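Local atomic coordinates of carbohydrate binding module (Escherichia coli, PDB entry 2XFD), a protein that binds beta-glycans such as cellobiose, and probably xylan, as a calcium-dependent carbohydrate-binding module. Residues Ser80-Thr83 / Gly84-Ala87. Residues are numbered along the deposited sequence; the frame is centred on the assembly and turned at random. Where two conformers were deposited one is given.
With BGC (beta-D-glucopyranose), chain B; BGC (beta-D-glucopyranose), chain C.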
loop_
_atom_site.group_PDB
_atom_site.type_symbol
_atom_site.label_atom_id
_atom_site.label_comp_id
_atom_site.label_asym_id
_atom_site.label_seq_id
_atom_site.Cartn_x
_atom_site.Cartn_y
_atom_site.Cartn_z
ATOM N N SER A 80 10.828 -4.417 3.456
ATOM C CA SER A 80 11.613 -5.243 2.564
ATOM C C SER A 80 10.847 -5.866 1.420
ATOM O O SER A 80 11.464 -6.186 0.381
ATOM C CB SER A 80 12.319 -6.358 3.345
ATOM O OG SER A 80 11.344 -7.172 3.978
ATOM N N VAL A 81 9.567 -6.089 1.590
ATOM C CA VAL A 81 8.729 -6.754 0.605
ATOM C C VAL A 81 7.749 -5.776 -0.078
ATOM O O VAL A 81 6.887 -5.178 0.560
ATOM C CB VAL A 81 7.979 -7.929 1.213
ATOM C CG1 VAL A 81 7.029 -8.593 0.133
ATOM C CG2 VAL A 81 9.001 -8.922 1.759
ATOM N N ASN A 82 7.959 -5.622 -1.386
ATOM C CA ASN A 82 7.159 -4.788 -2.281
ATOM C C ASN A 82 7.064 -5.502 -3.607
ATOM O O ASN A 82 8.029 -5.580 -4.360
ATOM C CB ASN A 82 7.800 -3.411 -2.422
ATOM C CG ASN A 82 6.978 -2.496 -3.325
ATOM O OD1 ASN A 82 6.342 -3.006 -4.252
ATOM N ND2 ASN A 82 7.052 -1.183 -3.129
ATOM N N THR A 83 5.910 -6.121 -3.861
ATOM C CA THR A 83 5.751 -6.920 -5.044
ATOM C C THR A 83 5.309 -6.186 -6.294
ATOM O O THR A 83 5.224 -6.742 -7.387
ATOM C CB THR A 83 4.837 -8.106 -4.810
ATOM O OG1 THR A 83 3.502 -7.624 -4.634
ATOM C CG2 THR A 83 5.229 -8.944 -3.619
ATOM N N GLY A 84 4.984 -4.907 -6.131
ATOM C CA GLY A 84 4.535 -4.049 -7.216
ATOM C C GLY A 84 5.515 -3.072 -7.796
ATOM O O GLY A 84 5.277 -2.519 -8.865
ATOM N N VAL A 85 6.595 -2.760 -7.097
ATOM C CA VAL A 85 7.564 -1.786 -7.611
ATOM C C VAL A 85 8.171 -2.309 -8.890
ATOM O O VAL A 85 8.527 -3.482 -9.005
ATOM C CB VAL A 85 8.635 -1.426 -6.562
ATOM C CG1 VAL A 85 9.475 -2.592 -6.123
ATOM C CG2 VAL A 85 9.463 -0.319 -7.055
ATOM N N TRP A 86 8.346 -1.413 -9.899
ATOM C CA TRP A 86 9.082 -1.758 -11.081
ATOM C C TRP A 86 10.540 -1.468 -10.776
ATOM O O TRP A 86 10.979 -0.339 -10.615
ATOM C CB TRP A 86 8.599 -0.927 -12.255
ATOM C CG TRP A 86 9.268 -1.334 -13.543
ATOM C CD1 TRP A 86 10.314 -0.696 -14.179
ATOM C CD2 TRP A 86 8.923 -2.452 -14.333
ATOM N NE1 TRP A 86 10.632 -1.380 -15.318
ATOM C CE2 TRP A 86 9.775 -2.442 -15.474
ATOM C CE3 TRP A 86 7.958 -3.429 -14.251
ATOM C CZ2 TRP A 86 9.745 -3.453 -16.428
ATOM C CZ3 TRP A 86 7.882 -4.378 -15.213
ATOM C CH2 TRP A 86 8.784 -4.397 -16.309
ATOM N N ALA A 87 11.351 -2.518 -10.699
ATOM C CA ALA A 87 12.765 -2.427 -10.312
ATOM C C ALA A 87 13.499 -3.607 -10.961
ATOM O O ALA A 87 12.899 -4.681 -11.082
ATOM C CB ALA A 87 12.936 -2.478 -8.817
HETATM C C2 BGC B . 9.277 1.050 -17.974
HETATM C C3 BGC B . 7.815 0.754 -17.772
HETATM C C4 BGC B . 7.403 0.838 -16.305
HETATM C C5 BGC B . 7.954 2.080 -15.721
HETATM C C6 BGC B . 7.580 2.146 -14.283
HETATM C C1 BGC B . 9.592 2.367 -17.293
HETATM O O1 BGC B . 10.896 2.862 -17.491
HETATM O O2 BGC B . 9.597 1.048 -19.352
HETATM O O3 BGC B . 7.487 -0.537 -18.281
HETATM O O4 BGC B . 6.067 0.951 -16.288
HETATM O O5 BGC B . 9.383 2.128 -15.914
HETATM O O6 BGC B . 8.131 3.292 -13.698
HETATM C C2 BGC C . 3.989 0.091 -15.487
HETATM C C3 BGC C . 3.209 -1.164 -15.137
HETATM C C4 BGC C . 3.355 -2.244 -16.220
HETATM C C5 BGC C . 4.836 -2.494 -16.436
HETATM C C6 BGC C . 5.232 -3.563 -17.480
HETATM C C1 BGC C . 5.420 -0.244 -15.828
HETATM O O2 BGC C . 3.819 1.019 -14.395
HETATM O O3 BGC C . 1.835 -0.786 -15.014
HETATM O O4 BGC C . 2.774 -3.455 -15.808
HETATM O O5 BGC C . 5.444 -1.286 -16.792
HETATM O O6 BGC C . 4.725 -3.119 -18.722
#
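Asn-82 turns its side-chain carbonyl back onto the backbone of Gly-84 and Val-85, giving a local polar contact just ahead of the short strand 86-87. Two hydrogen bonds define it. Gly-84 N lies 3.0 Å from Asn-82 OD1, with a C=O...donor angle of 165°, nearly head-on to the carbonyl. Val-85 N donates to Asn-82 OD1 as well, at 2.9 Å, but stands 43° above the carbonyl plane. The bond to Gly-84 N, at i+2, closes an Asx turn, and OD1 accepts the next amide, at i+3, too. The torsion fits: CG is anti to the backbone N (chi1 -179°), which throws the amide forward along the chain. Its ND2 is held separately by the carbonyls of Ser-97 and Trp-99, fixing the flip of the group.

Van der Waals contact is modest: the Val-85 methyl CG1 lies 3.8 Å from the amide carbon CG of Asn-82, the two side chains crossing at about a right angle. Thr-83 spends its hydroxyl outside the segments, its OG1 hydrogen-bonded to Tyr-105 N.

Within these two segments, Trp-86 meets the carbohydrate; Asp-56, Asp-61 and His-101 complete the glycan pocket. Both glucose units lie over one face of the indole, toward its rim, with C4 of the chain B glucose 3.8 Å above the Trp-86 ring plane and Trp-86 CZ3 3.6 Å from C6 of the chain C unit. Replacing this tryptophan by an alanine would probably leave both sugars without the flat apolar surface beneath them and weaken glycan binding.

The chemistry implies a division of labour: a buried amide, bonded at both its oxygen and its nitrogen, probably steadies the turn, and the residue following the turn presents an aromatic surface to the disaccharide.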